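Local atomic coordinates of putative acetyltransferase (Nocardia farcinica, PDB entry 3D9W), a protein that probably transfers an acetyl group from acetyl-CoA to arylamine substrates. Residues His180-Arg184 and Asp185-Asp189; Asn53-Val57 and Leu58-Val62; Leu38-Leu41 and Val42-Thr46. All blocks are in the same frame, centred on the assembly; numbering follows the deposited sequence.

All three contacts are local and belong to the N-acetyltransferase domain. Contact 3 comes first along the chain, in the middle of helix 35-48; contact 2 follows, where the short helix 54-57 ends; contact 1 comes much later, at the turn joining strands 175-183 and 188-193 of the large antiparallel sheet. None touches another. The centres of contacts 2 and 3 are about 27 Å apart, on opposite sides of the chain's centre, and contact 1 is centred about 22 Å from contact 3 and 29 Å from contact 2. They thus order separate parts of the protein: contacts 3 and 2 its helices, contact 1 a surface hairpin of the large sheet.

Contact 1. Residues His180-Arg184 and Asp185-Asp189; sequences HQFGR and DGWVD
Phe-182 and Trp-187 form the aromatic part of this beta hairpin, in an edge-to-face pair. The edge of the phenyl ring points at the indole face, the ring planes stand 64° apart, and the phenyl and five-membered ring centroids are 4.7 Å apart. Phe-182 CD1 lies over the pyrrole part of the indole, offset toward its rim; CG anti to the backbone N (chi1 -170°) turns the phenyl edge that way. Separately, CB of Phe-182 sits over the six-membered ring, a CH-pi contact of 4.1 Å to the centroid. At the far end of the indole, CZ3 of Trp-187 meets the carbonyl O of His-180 in the ring plane, while CE3 lies beside CB of His-180.

The backbone bonds hold the two arms together. Gly-183 and Gly-186 are the ends of a type I turn: Gly-186 N donates to Gly-183 O at 2.6 Å, and Gly-183 N returns a bond to Gly-186 O at 3.0 Å. Gly-186 has a positive phi, which glycine adopts readily. Farther along, Gln-181 N donates to Val-188 O at 2.9 Å, whereas the reverse bond is weak. The same Val-188 O receives a CA-H...O contact from His-180 CA at 3.2 Å.

On the other face, CG of Gln-181 lies side by side with CG1 of Val-188, 3.8 Å away; the amide OE1 of Gln-181 goes on to Arg-190 NE.

The turn closes the hairpin of strands 175-183 and 188-193 at the protein surface. Strand 161-169 flanks the first arm, pairing with His-180 and Phe-182 through Arg-164 and Arg-162, whose side chains also make cation-pi contacts with Trp-187 and Phe-182. Beside the second arm, Asp-189 OD1 binds Thr-108 and Gly-110, just past strand 99-107.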
loop_
_atom_site.group_PDB
_atom_site.type_symbol
_atom_site.label_atom_id
_atom_site.label_comp_id
_atom_site.label_asym_id
_atom_site.label_seq_id
_atom_site.Cartn_x
_atom_site.Cartn_y
_atom_site.Cartn_z
ATOM N N HIS A 180 3.473 -9.485 11.593
ATOM C CA HIS A 180 3.045 -10.827 11.197
ATOM C C HIS A 180 1.567 -10.834 10.837
ATOM O O HIS A 180 0.756 -10.319 11.581
ATOM C CB HIS A 180 3.266 -11.818 12.344
ATOM C CG HIS A 180 4.704 -12.050 12.691
ATOM N ND1 HIS A 180 5.478 -12.999 12.060
ATOM C CD2 HIS A 180 5.501 -11.468 13.617
ATOM C CE1 HIS A 180 6.690 -12.996 12.588
ATOM N NE2 HIS A 180 6.731 -12.076 13.535
ATOM N N GLN A 181 1.210 -11.429 9.706
ATOM C CA GLN A 181 -0.189 -11.487 9.305
ATOM C C GLN A 181 -0.602 -12.939 9.177
ATOM O O GLN A 181 0.229 -13.782 8.869
ATOM C CB GLN A 181 -0.388 -10.804 7.955
ATOM C CG GLN A 181 0.369 -11.478 6.830
ATOM C CD GLN A 181 -0.098 -11.046 5.459
ATOM O OE1 GLN A 181 -0.215 -9.858 5.178
ATOM N NE2 GLN A 181 -0.360 -12.015 4.591
ATOM N N PHE A 182 -1.881 -13.226 9.420
ATOM C CA PHE A 182 -2.414 -14.585 9.299
ATOM C C PHE A 182 -3.113 -14.682 7.950
ATOM O O PHE A 182 -3.934 -13.830 7.615
ATOM C CB PHE A 182 -3.416 -14.885 10.412
ATOM C CG PHE A 182 -3.816 -16.328 10.481
ATOM C CD1 PHE A 182 -2.947 -17.283 11.007
ATOM C CD2 PHE A 182 -5.038 -16.747 9.963
ATOM C CE1 PHE A 182 -3.288 -18.636 11.010
ATOM C CE2 PHE A 182 -5.395 -18.105 9.961
ATOM C CZ PHE A 182 -4.514 -19.050 10.484
ATOM N N GLY A 183 -2.793 -15.714 7.173
ATOM C CA GLY A 183 -3.395 -15.856 5.859
ATOM C C GLY A 183 -3.367 -17.242 5.236
ATOM O O GLY A 183 -3.139 -18.240 5.916
ATOM N N ARG A 184 -3.598 -17.287 3.926
ATOM C CA ARG A 184 -3.651 -18.531 3.157
ATOM C C ARG A 184 -2.717 -19.651 3.587
ATOM O O ARG A 184 -3.062 -20.830 3.450
ATOM C CB ARG A 184 -3.407 -18.252 1.679
ATOM C CG ARG A 184 -4.264 -17.143 1.093
ATOM C CD ARG A 184 -4.746 -17.568 -0.289
ATOM N NE ARG A 184 -3.725 -18.329 -1.016
ATOM C CZ ARG A 184 -2.674 -17.789 -1.630
ATOM N NH1 ARG A 184 -2.492 -16.472 -1.622
ATOM N NH2 ARG A 184 -1.805 -18.578 -2.252
ATOM N N ASP A 185 -1.535 -19.294 4.087
ATOM C CA ASP A 185 -0.572 -20.304 4.532
ATOM C C ASP A 185 -0.300 -20.230 6.031
ATOM O O ASP A 185 0.776 -20.601 6.489
ATOM C CB ASP A 185 0.748 -20.155 3.772
ATOM C CG ASP A 185 1.373 -21.497 3.420
ATOM O OD1 ASP A 185 1.588 -22.339 4.325
ATOM O OD2 ASP A 185 1.643 -21.711 2.217
ATOM N N GLY A 186 -1.284 -19.765 6.786
ATOM C CA GLY A 186 -1.117 -19.656 8.219
ATOM C C GLY A 186 -0.394 -18.377 8.572
ATOM O O GLY A 186 -0.374 -17.441 7.779
ATOM N N TRP A 187 0.194 -18.318 9.760
ATOM C CA TRP A 187 0.920 -17.124 10.145
ATOM C C TRP A 187 2.126 -16.930 9.247
ATOM O O TRP A 187 2.621 -17.864 8.619
ATOM C CB TRP A 187 1.377 -17.206 11.592
ATOM C CG TRP A 187 0.311 -16.826 12.534
ATOM C CD1 TRP A 187 -0.547 -17.660 13.187
ATOM C CD2 TRP A 187 -0.064 -15.493 12.895
ATOM N NE1 TRP A 187 -1.441 -16.926 13.934
ATOM C CE2 TRP A 187 -1.167 -15.594 13.774
ATOM C CE3 TRP A 187 0.424 -14.220 12.561
ATOM C CZ2 TRP A 187 -1.791 -14.475 14.325
ATOM C CZ3 TRP A 187 -0.196 -13.103 13.107
ATOM C CH2 TRP A 187 -1.296 -13.241 13.983
ATOM N N VAL A 188 2.605 -15.702 9.181
ATOM C CA VAL A 188 3.755 -15.426 8.359
ATOM C C VAL A 188 4.221 -14.000 8.594
ATOM O O VAL A 188 3.455 -13.135 9.040
ATOM C CB VAL A 188 3.430 -15.642 6.857
ATOM C CG1 VAL A 188 2.480 -14.569 6.366
ATOM C CG2 VAL A 188 4.701 -15.638 6.043
ATOM N N ASP A 189 5.499 -13.777 8.315
ATOM C CA ASP A 189 6.098 -12.471 8.453
ATOM C C ASP A 189 5.834 -11.712 7.151
ATOM O O ASP A 189 6.260 -12.123 6.070
ATOM C CB ASP A 189 7.596 -12.627 8.707
ATOM C CG ASP A 189 8.271 -13.537 7.688
ATOM O OD1 ASP A 189 8.542 -13.080 6.555
ATOM O OD2 ASP A 189 8.525 -14.718 8.013
#

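Contact 2. Residues Asn53-Val57 and Leu58-Val62; sequences NLEAV and LGRPV
Glu-55 and Arg-60 face each other across the end of helix 54-57 through a salt bridge. Arg-60 NE donates to Glu-55 OE1 at 2.7 Å, an almost straight bond (176°). OE1 lies in the guanidinium plane but is met on its syn side from 26° out of the carboxylate plane. Arg-60 NH2 adds a weak bond to OE2, 3.4 Å long. The two planes are 30° apart, and the carboxylate lies along the NE/NH2 edge, gripped mainly through NE. Both chains are bent, Glu-55 at chi2 and Arg-60 at chi3, which brings the groups together. Leu-58 CB lies over one guanidinium face, about 4.0 Å above the plane.

Backbone bonds end the helix in a Schellman motif. Arg-60 N reaches back to Glu-55 O at 2.9 Å, and Gly-59 N to Ala-56 O at 3.2 Å, the latter from well above the carbonyl plane. Gly-59 is the C-prime residue, and its positive phi favours glycine. Leu-58 N still makes the helical bond to Leu-54 O at 2.9 Å and a weak one to Glu-55 O.

Apolar contact is slight: Val-62 CG2 comes back to Ala-56 CB at 4.5 Å. On another side, Leu-54 and Leu-58 both pack on Leu-279 of helix 273-280.

The charges extend beyond the pair: the strongest polar partner of Glu-55 is Arg-78, salt-bridged to OE2, and Arg-60 NH2 forms a salt bridge with Asp-275. Two acidic and two basic groups thus alternate in a small network tying the helix end to helix 273-280. Lying between two arginines, the Glu-55 carboxylate would be expected to stay ionised, while the Arg-60 N to Glu-55 O bond helps fix where the two side chains start.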
loop_
_atom_site.group_PDB
_atom_site.type_symbol
_atom_site.label_atom_id
_atom_site.label_comp_id
_atom_site.label_asym_id
_atom_site.label_seq_id
_atom_site.Cartn_x
_atom_site.Cartn_y
_atom_site.Cartn_z
ATOM N N ASN A 53 0.189 -2.377 -10.585
ATOM C CA ASN A 53 1.510 -2.067 -11.116
ATOM C C ASN A 53 1.397 -1.979 -12.628
ATOM O O ASN A 53 2.386 -2.130 -13.343
ATOM C CB ASN A 53 2.504 -3.175 -10.741
ATOM C CG ASN A 53 2.123 -4.534 -11.330
ATOM O OD1 ASN A 53 0.938 -4.833 -11.502
ATOM N ND2 ASN A 53 3.122 -5.367 -11.623
ATOM N N LEU A 54 0.189 -1.719 -13.114
ATOM C CA LEU A 54 -0.049 -1.662 -14.548
ATOM C C LEU A 54 0.832 -0.717 -15.376
ATOM O O LEU A 54 1.285 -1.097 -16.460
ATOM C CB LEU A 54 -1.531 -1.389 -14.823
ATOM C CG LEU A 54 -2.453 -2.583 -14.559
ATOM C CD1 LEU A 54 -3.842 -2.278 -15.069
ATOM C CD2 LEU A 54 -1.912 -3.814 -15.258
ATOM N N GLU A 55 1.088 0.497 -14.896
ATOM C CA GLU A 55 1.931 1.413 -15.661
ATOM C C GLU A 55 3.272 0.775 -15.942
ATOM O O GLU A 55 3.753 0.802 -17.072
ATOM C CB GLU A 55 2.145 2.724 -14.913
ATOM C CG GLU A 55 0.909 3.582 -14.860
ATOM C CD GLU A 55 0.215 3.650 -16.207
ATOM O OE1 GLU A 55 0.765 4.291 -17.139
ATOM O OE2 GLU A 55 -0.875 3.043 -16.330
ATOM N N ALA A 56 3.863 0.195 -14.900
ATOM C CA ALA A 56 5.156 -0.476 -15.006
ATOM C C ALA A 56 5.115 -1.643 -16.002
ATOM O O ALA A 56 6.069 -1.874 -16.743
ATOM C CB ALA A 56 5.593 -0.968 -13.630
ATOM N N VAL A 57 4.009 -2.373 -16.022
ATOM C CA VAL A 57 3.884 -3.499 -16.931
ATOM C C VAL A 57 3.681 -3.026 -18.355
ATOM O O VAL A 57 3.988 -3.739 -19.305
ATOM C CB VAL A 57 2.704 -4.386 -16.568
ATOM C CG1 VAL A 57 2.775 -5.667 -17.376
ATOM C CG2 VAL A 57 2.706 -4.674 -15.072
ATOM N N LEU A 58 3.149 -1.823 -18.508
ATOM C CA LEU A 58 2.917 -1.289 -19.837
ATOM C C LEU A 58 4.158 -0.566 -20.354
ATOM O O LEU A 58 4.124 0.054 -21.414
ATOM C CB LEU A 58 1.712 -0.351 -19.816
ATOM C CG LEU A 58 0.417 -1.064 -19.430
ATOM C CD1 LEU A 58 -0.740 -0.081 -19.341
ATOM C CD2 LEU A 58 0.127 -2.130 -20.454
ATOM N N GLY A 59 5.251 -0.663 -19.600
ATOM C CA GLY A 59 6.494 -0.026 -19.998
ATOM C C GLY A 59 6.550 1.463 -19.715
ATOM O O GLY A 59 7.504 2.149 -20.089
ATOM N N ARG A 60 5.525 1.965 -19.044
ATOM C CA ARG A 60 5.464 3.374 -18.723
ATOM C C ARG A 60 6.012 3.672 -17.324
ATOM O O ARG A 60 6.120 2.789 -16.470
ATOM C CB ARG A 60 4.024 3.874 -18.870
ATOM C CG ARG A 60 3.453 3.609 -20.253
ATOM C CD ARG A 60 2.188 4.399 -20.532
ATOM N NE ARG A 60 1.003 3.896 -19.839
ATOM C CZ ARG A 60 0.031 3.199 -20.422
ATOM N NH1 ARG A 60 0.099 2.905 -21.715
ATOM N NH2 ARG A 60 -1.025 2.823 -19.718
ATOM N N PRO A 61 6.390 4.931 -17.088
ATOM C CA PRO A 61 6.936 5.394 -15.812
ATOM C C PRO A 61 5.871 5.607 -14.740
ATOM O O PRO A 61 4.701 5.832 -15.051
ATOM C CB PRO A 61 7.619 6.698 -16.198
ATOM C CG PRO A 61 6.676 7.244 -17.226
ATOM C CD PRO A 61 6.405 6.018 -18.085
ATOM N N VAL A 62 6.292 5.538 -13.481
ATOM C CA VAL A 62 5.396 5.732 -12.350
ATOM C C VAL A 62 5.844 6.999 -11.651
ATOM O O VAL A 62 6.903 7.015 -11.039
ATOM C CB VAL A 62 5.498 4.578 -11.332
ATOM C CG1 VAL A 62 4.424 4.739 -10.274
ATOM C CG2 VAL A 62 5.379 3.226 -12.040
#

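Contact 3. Residues Leu38-Leu41 and Val42-Thr46; sequences LREL and VYRHT
Glu-40 and Arg-44, one turn apart on helix 35-48, are joined by a salt bridge. Arg-44 NE donates to Glu-40 OE2 at 3.0 Å along a nearly straight line (172°). The oxygen lies in the guanidinium plane and is reached on its anti side, with the donor somewhat out of the carboxylate plane. The carboxylate and guanidinium planes are 76° apart, and the groups meet through this one oxygen rather than as a matched pair. The Glu-40 chain is extended, whereas the bend at chi2 of Arg-44 (-58°) turns the guanidinium back toward Glu-40. OE2 also accepts from the backbone N of Ala-28, so a single oxygen holds both the arginine and the chain preceding the helix.

Thr-46 repeats the theme of shared acceptors. Its OG1 donates to Val-42 O at 2.6 Å and its N to the same oxygen at 3.0 Å, the two approaching from opposite faces of the carbonyl plane. Regular helical bonds run from Val-42 N to Leu-38 O, from Arg-44 N to Glu-40 O at 2.9 Å and from His-45 N to Leu-41 O.

Packing between the side chains themselves is light. Leu-38 CD1 approaches Val-42 CG2 at 4.4 Å, and that methyl also rests against Leu-38 O.

Leu-38, Leu-41 and Val-42 reach helix 82-95 at Phe-89 and Leu-93, and Leu-38 and Val-42 also touch strand 132-135 at Cys-135. His-45 bonds to Asn-85 of that helix and to Tyr-21 of helix 18-25, which Leu-41 and Arg-44 meet through Leu-22 and Ile-25. Helix 35-48 is therefore packed against two helices and strand 132-135, next to the outermost strand 147-148 of the large sheet.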
loop_
_atom_site.group_PDB
_atom_site.type_symbol
_atom_site.label_atom_id
_atom_site.label_comp_id
_atom_site.label_asym_id
_atom_site.label_seq_id
_atom_site.Cartn_x
_atom_site.Cartn_y
_atom_site.Cartn_z
ATOM N N LEU A 38 -7.659 9.375 12.195
ATOM C CA LEU A 38 -6.632 8.510 11.622
ATOM C C LEU A 38 -7.158 7.107 11.413
ATOM O O LEU A 38 -6.880 6.484 10.398
ATOM C CB LEU A 38 -5.397 8.457 12.519
ATOM C CG LEU A 38 -4.174 7.747 11.937
ATOM C CD1 LEU A 38 -3.683 8.469 10.698
ATOM C CD2 LEU A 38 -3.094 7.708 12.985
ATOM N N ARG A 39 -7.916 6.604 12.376
ATOM C CA ARG A 39 -8.467 5.264 12.255
ATOM C C ARG A 39 -9.458 5.163 11.104
ATOM O O ARG A 39 -9.687 4.077 10.587
ATOM C CB ARG A 39 -9.139 4.835 13.559
ATOM C CG ARG A 39 -8.175 4.318 14.624
ATOM C CD ARG A 39 -8.928 3.999 15.909
ATOM N NE ARG A 39 -10.092 3.127 15.688
ATOM C CZ ARG A 39 -10.072 1.796 15.741
ATOM N NH1 ARG A 39 -8.941 1.150 16.015
ATOM N NH2 ARG A 39 -11.188 1.113 15.517
ATOM N N GLU A 40 -10.040 6.292 10.696
ATOM C CA GLU A 40 -10.989 6.266 9.582
ATOM C C GLU A 40 -10.295 6.540 8.256
ATOM O O GLU A 40 -10.661 5.985 7.229
ATOM C CB GLU A 40 -12.106 7.287 9.766
ATOM C CG GLU A 40 -13.320 6.965 8.909
ATOM C CD GLU A 40 -14.240 8.152 8.739
ATOM O OE1 GLU A 40 -14.457 8.876 9.742
ATOM O OE2 GLU A 40 -14.748 8.354 7.609
ATOM N N LEU A 41 -9.292 7.405 8.285
ATOM C CA LEU A 41 -8.552 7.722 7.082
ATOM C C LEU A 41 -7.959 6.433 6.535
ATOM O O LEU A 41 -8.123 6.113 5.359
ATOM C CB LEU A 41 -7.444 8.725 7.398
ATOM C CG LEU A 41 -7.902 10.131 7.807
ATOM C CD1 LEU A 41 -6.691 11.029 8.085
ATOM C CD2 LEU A 41 -8.739 10.730 6.687
ATOM N N VAL A 42 -7.289 5.682 7.402
ATOM C CA VAL A 42 -6.670 4.423 7.010
ATOM C C VAL A 42 -7.665 3.411 6.455
ATOM O O VAL A 42 -7.411 2.745 5.448
ATOM C CB VAL A 42 -5.947 3.788 8.196
ATOM C CG1 VAL A 42 -5.325 2.467 7.782
ATOM C CG2 VAL A 42 -4.892 4.741 8.704
ATOM N N TYR A 43 -8.801 3.298 7.120
ATOM C CA TYR A 43 -9.838 2.371 6.711
ATOM C C TYR A 43 -10.431 2.720 5.340
ATOM O O TYR A 43 -10.502 1.873 4.446
ATOM C CB TYR A 43 -10.920 2.357 7.789
ATOM C CG TYR A 43 -12.073 1.421 7.536
ATOM C CD1 TYR A 43 -13.061 1.736 6.601
ATOM C CD2 TYR A 43 -12.204 0.241 8.266
ATOM C CE1 TYR A 43 -14.160 0.905 6.402
ATOM C CE2 TYR A 43 -13.296 -0.599 8.080
ATOM C CZ TYR A 43 -14.275 -0.259 7.146
ATOM O OH TYR A 43 -15.377 -1.065 6.979
ATOM N N ARG A 44 -10.848 3.971 5.175
ATOM C CA ARG A 44 -11.444 4.423 3.921
ATOM C C ARG A 44 -10.519 4.211 2.732
ATOM O O ARG A 44 -10.933 3.681 1.703
ATOM C CB ARG A 44 -11.801 5.910 4.011
ATOM C CG ARG A 44 -12.794 6.273 5.091
ATOM C CD ARG A 44 -14.083 5.511 4.920
ATOM N NE ARG A 44 -15.125 6.001 5.817
ATOM C CZ ARG A 44 -16.323 5.442 5.939
ATOM N NH1 ARG A 44 -16.627 4.372 5.215
ATOM N NH2 ARG A 44 -17.211 5.948 6.786
ATOM N N HIS A 45 -9.269 4.644 2.888
ATOM C CA HIS A 45 -8.251 4.537 1.843
ATOM C C HIS A 45 -7.933 3.094 1.485
ATOM O O HIS A 45 -8.012 2.706 0.325
ATOM C CB HIS A 45 -6.965 5.253 2.288
ATOM C CG HIS A 45 -5.929 5.391 1.209
ATOM N ND1 HIS A 45 -5.398 6.608 0.841
ATOM C CD2 HIS A 45 -5.305 4.466 0.443
ATOM C CE1 HIS A 45 -4.493 6.428 -0.103
ATOM N NE2 HIS A 45 -4.417 5.137 -0.362
ATOM N N THR A 46 -7.573 2.295 2.476
ATOM C CA THR A 46 -7.235 0.910 2.201
ATOM C C THR A 46 -8.368 0.129 1.574
ATOM O O THR A 46 -8.122 -0.823 0.843
ATOM C CB THR A 46 -6.782 0.181 3.470
ATOM O OG1 THR A 46 -7.769 0.350 4.498
ATOM C CG2 THR A 46 -5.433 0.726 3.930
#